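Local coordinates for hypothetical signal peptide protein (Sinorhizobium meliloti, PDB 3PJY) that is of unknown function, belongs to the DUF192 family of small, mostly beta proteins and has been put forward as a possible transcription regulator, at residues Gly48-Phe53 / Val102-Glu107; Pro69-Phe74 / Ile84-Val89. All coordinates share one frame; numbering follows the deposited sequence.

In the fold
Both interactions belong to one mixed beta sheet and share a seam between strands 102-109 and 70-75. Interaction 1 pairs 48-53 with 102-107 near the centre of the molecule, and interaction 2 pairs 69-74 with 84-89 at the edge of the sheet; their centres lie about 12 Å apart. A probable backbone hydrogen bond from L106 N to L73 O, 2.9 Å long, ties the two. On one face V105 CG2 packs 3.4 Å from F74 CD1, and the carboxylate of E107 lies against L70 and M72. The hairpin of interaction 2 falls within the 48 residues that separate the two strands of interaction 1.

Interaction 1 (Gly48-Phe53 / Val102-Glu107); sequences GMLFDF and VAYVLE
F51 and E107 meet on the face of the sheet that also carries M49 and V105. The ring of F51 offers its edge to the carboxylate, CZ lying 3.4 Å from E107 OE1, close to the ring plane. Such an approach suits an aromatic ring, whose rim hydrogens carry a slight positive charge, and the two planes are turned 67° apart. F51 reaches E107 because its CG stands anti to the carbonyl carbon (chi1 -65°), which also brings CD1 in beside V105 O. A serine in place of this phenylalanine would probably leave the E107 carboxylate without its aromatic edge and open a gap beside V105. Beneath these side chains the backbones run antiparallel, as central strands of the mixed DUF192 sheet, with M49-E107 and F51-V105 as hydrogen-bonded pairs. The bond from F51 N to V105 O is 2.7 Å long and nearly straight, whereas V105 N reaches a lone pair of F51 O.

On the other face Y104 lies side by side with D52, the two pointing the same way, with CE2 of Y104 3.7 Å from CG of D52. The methyl CD1 of L50 fills the next place, 3.9 Å from Y104 CB. D52 OD1 accepts a hydrogen bond from the backbone N of G54 and another from a water that also donates to A103 O. Back on the face of F51 and V105, the ring of F53 sets CE2 3.7 Å from V105 CG2. The bond from F53 N to A103 O is weak at 3.3 Å; across the strand A103 and Y104 both face I75, a classic beta bulge.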
loop_
_atom_site.group_PDB
_atom_site.type_symbol
_atom_site.label_atom_id
_atom_site.label_comp_id
_atom_site.label_asym_id
_atom_site.label_seq_id
_atom_site.Cartn_x
_atom_site.Cartn_y
_atom_site.Cartn_z
ATOM N N GLY B 48 5.934 4.769 9.031
ATOM C CA GLY B 48 5.648 5.843 9.956
ATOM C C GLY B 48 5.091 5.346 11.260
ATOM O O GLY B 48 5.075 4.134 11.524
HETATM N N MSE B 49 4.680 6.295 12.084
HETATM C CA MSE B 49 4.080 5.969 13.359
HETATM C C MSE B 49 2.726 6.665 13.421
HETATM O O MSE B 49 2.609 7.868 13.175
HETATM C CB MSE B 49 4.997 6.368 14.499
HETATM C CG MSE B 49 4.388 6.055 15.839
HETATM SE SE MSE B 49 5.616 6.122 17.355
HETATM C CE MSE B 49 6.585 4.512 17.027
ATOM N N LEU B 50 1.710 5.885 13.766
ATOM C CA LEU B 50 0.353 6.366 13.863
ATOM C C LEU B 50 0.011 6.401 15.371
ATOM O O LEU B 50 -0.048 5.378 16.047
ATOM C CB LEU B 50 -0.639 5.472 13.141
ATOM C CG LEU B 50 -2.112 5.906 13.152
ATOM C CD1 LEU B 50 -2.277 7.268 12.453
ATOM C CD2 LEU B 50 -2.964 4.826 12.452
ATOM N N PHE B 51 -0.192 7.608 15.853
ATOM C CA PHE B 51 -0.540 7.893 17.246
ATOM C C PHE B 51 -2.053 7.826 17.344
ATOM O O PHE B 51 -2.769 8.611 16.692
ATOM C CB PHE B 51 -0.046 9.268 17.648
ATOM C CG PHE B 51 1.460 9.398 17.642
ATOM C CD1 PHE B 51 2.147 9.521 16.443
ATOM C CD2 PHE B 51 2.207 9.346 18.821
ATOM C CE1 PHE B 51 3.528 9.571 16.387
ATOM C CE2 PHE B 51 3.611 9.431 18.760
ATOM C CZ PHE B 51 4.270 9.531 17.580
ATOM N N ASP B 52 -2.571 6.913 18.157
ATOM C CA ASP B 52 -4.015 6.686 18.336
ATOM C C ASP B 52 -4.343 7.148 19.734
ATOM O O ASP B 52 -3.982 6.501 20.733
ATOM C CB ASP B 52 -4.313 5.204 18.161
ATOM C CG ASP B 52 -5.782 4.870 18.360
ATOM O OD1 ASP B 52 -6.546 5.734 18.793
ATOM O OD2 ASP B 52 -6.170 3.729 18.087
ATOM N N PHE B 53 -4.957 8.327 19.842
ATOM C CA PHE B 53 -5.238 8.946 21.145
ATOM C C PHE B 53 -6.431 8.350 21.872
ATOM O O PHE B 53 -6.658 8.656 23.047
ATOM C CB PHE B 53 -5.442 10.450 20.931
ATOM C CG PHE B 53 -4.233 11.085 20.367
ATOM C CD1 PHE B 53 -3.137 11.275 21.137
ATOM C CD2 PHE B 53 -4.144 11.394 19.018
ATOM C CE1 PHE B 53 -1.979 11.802 20.611
ATOM C CE2 PHE B 53 -2.967 11.951 18.525
ATOM C CZ PHE B 53 -1.898 12.083 19.332
ATOM N N VAL B 102 -8.769 16.259 17.112
ATOM C CA VAL B 102 -8.431 15.181 16.192
ATOM C C VAL B 102 -8.371 13.866 16.962
ATOM O O VAL B 102 -8.446 13.855 18.201
ATOM C CB VAL B 102 -7.052 15.426 15.492
ATOM C CG1 VAL B 102 -7.156 16.691 14.562
ATOM C CG2 VAL B 102 -5.881 15.554 16.491
ATOM N N ALA B 103 -8.253 12.759 16.223
ATOM C CA ALA B 103 -8.242 11.427 16.805
ATOM C C ALA B 103 -6.903 10.705 16.647
ATOM O O ALA B 103 -6.619 9.756 17.360
ATOM C CB ALA B 103 -9.352 10.570 16.170
ATOM N N TYR B 104 -6.109 11.122 15.663
ATOM C CA TYR B 104 -4.831 10.484 15.328
ATOM C C TYR B 104 -3.836 11.515 14.878
ATOM O O TYR B 104 -4.209 12.596 14.367
ATOM C CB TYR B 104 -4.965 9.475 14.196
ATOM C CG TYR B 104 -5.999 8.407 14.366
ATOM C CD1 TYR B 104 -7.291 8.614 13.891
ATOM C CD2 TYR B 104 -5.686 7.190 14.942
ATOM C CE1 TYR B 104 -8.235 7.677 14.000
ATOM C CE2 TYR B 104 -6.666 6.204 15.066
ATOM C CZ TYR B 104 -7.935 6.489 14.630
ATOM O OH TYR B 104 -8.901 5.528 14.716
ATOM N N VAL B 105 -2.561 11.186 15.008
ATOM C CA VAL B 105 -1.490 11.899 14.326
ATOM C C VAL B 105 -0.645 10.838 13.614
ATOM O O VAL B 105 -0.316 9.794 14.190
ATOM C CB VAL B 105 -0.632 12.731 15.249
ATOM C CG1 VAL B 105 0.677 13.214 14.600
ATOM C CG2 VAL B 105 -1.430 13.966 15.779
ATOM N N LEU B 106 -0.330 11.097 12.350
ATOM C CA LEU B 106 0.620 10.255 11.582
ATOM C C LEU B 106 1.930 11.009 11.461
ATOM O O LEU B 106 1.948 12.132 10.940
ATOM C CB LEU B 106 0.034 9.909 10.201
ATOM C CG LEU B 106 0.897 9.064 9.291
ATOM C CD1 LEU B 106 1.270 7.731 9.906
ATOM C CD2 LEU B 106 0.166 8.891 7.968
ATOM N N GLU B 107 3.012 10.387 11.931
ATOM C CA GLU B 107 4.344 10.920 11.703
ATOM C C GLU B 107 5.061 10.126 10.614
ATOM O O GLU B 107 5.119 8.905 10.658
ATOM C CB GLU B 107 5.181 10.911 12.965
ATOM C CG GLU B 107 4.772 11.963 13.949
ATOM C CD GLU B 107 5.613 12.021 15.204
ATOM O OE1 GLU B 107 6.400 11.122 15.537
ATOM O OE2 GLU B 107 5.456 13.027 15.928
HETATM O O HOH W 1 -8.390 7.896 18.304
#

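Interaction 2 (Pro69-Phe74 / Ile84-Val89); sequences PLDMLF and IHENAV
D71 and E86 cross with their carboxylate planes 80° apart, almost perpendicular. Their oxygens OD2 and OE2 stay 4.6 Å from each other, and a water bridges them, donating to D71 OD2 and to E86 OE2. Two acids can probably sit this close because other donors share the charge: D71 OD2 also takes a hydrogen bond from V113 N, and E86 OE2 forms a salt bridge with K114. The other oxygen of D71, OD1, turns to the backbone and accepts from N87 N at 3.0 Å on its anti side, 21° out of the carboxylate plane. With CG anti to the carbonyl carbon (chi1 -72°), D71 carries its short acid group to where the partner chain turns its corner at N87. Asparagine suits that corner, since it tolerates the positive phi found there better than most residues.

Between these residues and the hairpin turn, M72 and H85 form an antiparallel hydrogen-bonded pair. H85 N meets M72 O in the carbonyl plane at 2.8 Å, whereas M72 N approaches H85 O from above the carbonyl plane of H85. The extended selenomethionine chain of M72 reaches along the sheet to set CE 4.0 Å from A88 CB, where the small alanine accepts a long neighbour; A88 N bonds to L70 O. On the opposite face branched aliphatic residues pair, L73 CG lying 4.3 Å from I84 CG1.

The hairpin of strands 70-75 and 81-88 closes one edge of the sheet within this chain: helix 112-116 packs through V113 on L73, I84 and E86, I96 of strand 96-97 touches M72, F74, H85 and A88, and strand 102-109 continues the sheet beyond 70-75.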
loop_
_atom_site.group_PDB
_atom_site.type_symbol
_atom_site.label_atom_id
_atom_site.label_comp_id
_atom_site.label_asym_id
_atom_site.label_seq_id
_atom_site.Cartn_x
_atom_site.Cartn_y
_atom_site.Cartn_z
ATOM N N PRO B 69 13.997 14.260 11.056
ATOM C CA PRO B 69 13.027 15.283 10.709
ATOM C C PRO B 69 11.725 14.607 10.244
ATOM O O PRO B 69 11.781 13.579 9.552
ATOM C CB PRO B 69 13.691 16.047 9.576
ATOM C CG PRO B 69 14.661 15.132 9.022
ATOM C CD PRO B 69 15.111 14.195 10.101
ATOM N N LEU B 70 10.601 15.166 10.637
ATOM C CA LEU B 70 9.275 14.508 10.422
ATOM C C LEU B 70 8.268 15.454 9.791
ATOM O O LEU B 70 8.286 16.652 10.050
ATOM C CB LEU B 70 8.686 13.985 11.740
ATOM C CG LEU B 70 9.517 12.945 12.472
ATOM C CD1 LEU B 70 8.845 12.599 13.841
ATOM C CD2 LEU B 70 9.724 11.662 11.610
ATOM N N ASP B 71 7.346 14.878 9.022
ATOM C CA ASP B 71 6.084 15.509 8.679
ATOM C C ASP B 71 4.996 14.946 9.618
ATOM O O ASP B 71 4.984 13.738 9.932
ATOM C CB ASP B 71 5.649 15.182 7.240
ATOM C CG ASP B 71 6.465 15.851 6.162
ATOM O OD1 ASP B 71 7.309 16.745 6.458
ATOM O OD2 ASP B 71 6.253 15.481 4.967
HETATM N N MSE B 72 4.123 15.819 10.110
HETATM C CA MSE B 72 3.040 15.474 11.025
HETATM C C MSE B 72 1.696 15.705 10.370
HETATM O O MSE B 72 1.446 16.808 9.845
HETATM C CB MSE B 72 3.126 16.279 12.342
HETATM C CG MSE B 72 4.336 16.041 13.093
HETATM SE SE MSE B 72 4.216 17.168 14.663
HETATM C CE MSE B 72 5.861 16.550 15.541
ATOM N N LEU B 73 0.824 14.703 10.362
ATOM C CA LEU B 73 -0.510 14.828 9.800
ATOM C C LEU B 73 -1.515 14.621 10.951
ATOM O O LEU B 73 -1.467 13.607 11.622
ATOM C CB LEU B 73 -0.779 13.819 8.689
ATOM C CG LEU B 73 0.124 13.847 7.451
ATOM C CD1 LEU B 73 1.541 13.339 7.721
ATOM C CD2 LEU B 73 -0.495 12.956 6.377
ATOM N N PHE B 74 -2.373 15.614 11.171
ATOM C CA PHE B 74 -3.401 15.613 12.229
ATOM C C PHE B 74 -4.698 15.157 11.623
ATOM O O PHE B 74 -5.163 15.769 10.671
ATOM C CB PHE B 74 -3.499 17.027 12.773
ATOM C CG PHE B 74 -2.259 17.456 13.530
ATOM C CD1 PHE B 74 -2.132 17.180 14.884
ATOM C CD2 PHE B 74 -1.253 18.129 12.914
ATOM C CE1 PHE B 74 -1.019 17.566 15.584
ATOM C CE2 PHE B 74 -0.117 18.496 13.614
ATOM C CZ PHE B 74 -0.006 18.196 14.960
ATOM N N ILE B 84 -1.614 19.718 8.432
ATOM C CA ILE B 84 -0.325 19.096 8.186
ATOM C C ILE B 84 0.750 20.054 8.608
ATOM O O ILE B 84 0.716 21.243 8.207
ATOM C CB ILE B 84 -0.121 18.726 6.715
ATOM C CG1 ILE B 84 -1.204 17.759 6.252
ATOM C CG2 ILE B 84 1.266 18.126 6.521
ATOM C CD1 ILE B 84 -1.107 17.324 4.757
ATOM N N HIS B 85 1.690 19.557 9.412
ATOM C CA HIS B 85 2.887 20.316 9.749
ATOM C C HIS B 85 4.074 19.619 9.143
ATOM O O HIS B 85 4.550 18.612 9.680
ATOM C CB HIS B 85 3.065 20.436 11.262
ATOM C CG HIS B 85 4.189 21.330 11.664
ATOM N ND1 HIS B 85 3.971 22.633 12.082
ATOM C CD2 HIS B 85 5.531 21.162 11.646
ATOM C CE1 HIS B 85 5.137 23.207 12.336
ATOM N NE2 HIS B 85 6.100 22.354 12.055
ATOM N N GLU B 86 4.587 20.172 8.046
ATOM C CA GLU B 86 5.734 19.591 7.379
ATOM C C GLU B 86 7.033 20.050 8.065
ATOM O O GLU B 86 7.090 21.116 8.638
ATOM C CB GLU B 86 5.747 20.000 5.899
ATOM C CG GLU B 86 4.652 19.300 5.128
ATOM C CD GLU B 86 4.431 19.875 3.762
ATOM O OE1 GLU B 86 3.718 20.879 3.632
ATOM O OE2 GLU B 86 4.978 19.311 2.820
ATOM N N ASN B 87 8.046 19.201 7.996
ATOM C CA ASN B 87 9.402 19.550 8.395
ATOM C C ASN B 87 9.501 20.042 9.832
ATOM O O ASN B 87 10.128 21.074 10.102
ATOM C CB ASN B 87 10.006 20.579 7.433
ATOM C CG ASN B 87 10.008 20.090 6.010
ATOM O OD1 ASN B 87 10.644 19.091 5.696
ATOM N ND2 ASN B 87 9.289 20.801 5.131
ATOM N N ALA B 88 8.891 19.271 10.750
ATOM C CA ALA B 88 9.111 19.470 12.178
ATOM C C ALA B 88 10.617 19.330 12.427
ATOM O O ALA B 88 11.322 18.601 11.732
ATOM C CB ALA B 88 8.311 18.470 13.010
ATOM N N VAL B 89 11.117 20.101 13.391
ATOM C CA VAL B 89 12.555 20.282 13.578
ATOM C C VAL B 89 13.131 19.329 14.644
ATOM O O VAL B 89 12.688 19.338 15.776
ATOM C CB VAL B 89 12.841 21.705 14.020
ATOM C CG1 VAL B 89 14.320 21.901 14.292
ATOM C CG2 VAL B 89 12.357 22.680 12.949
HETATM O O HOH W 2 6.603 17.046 2.803
#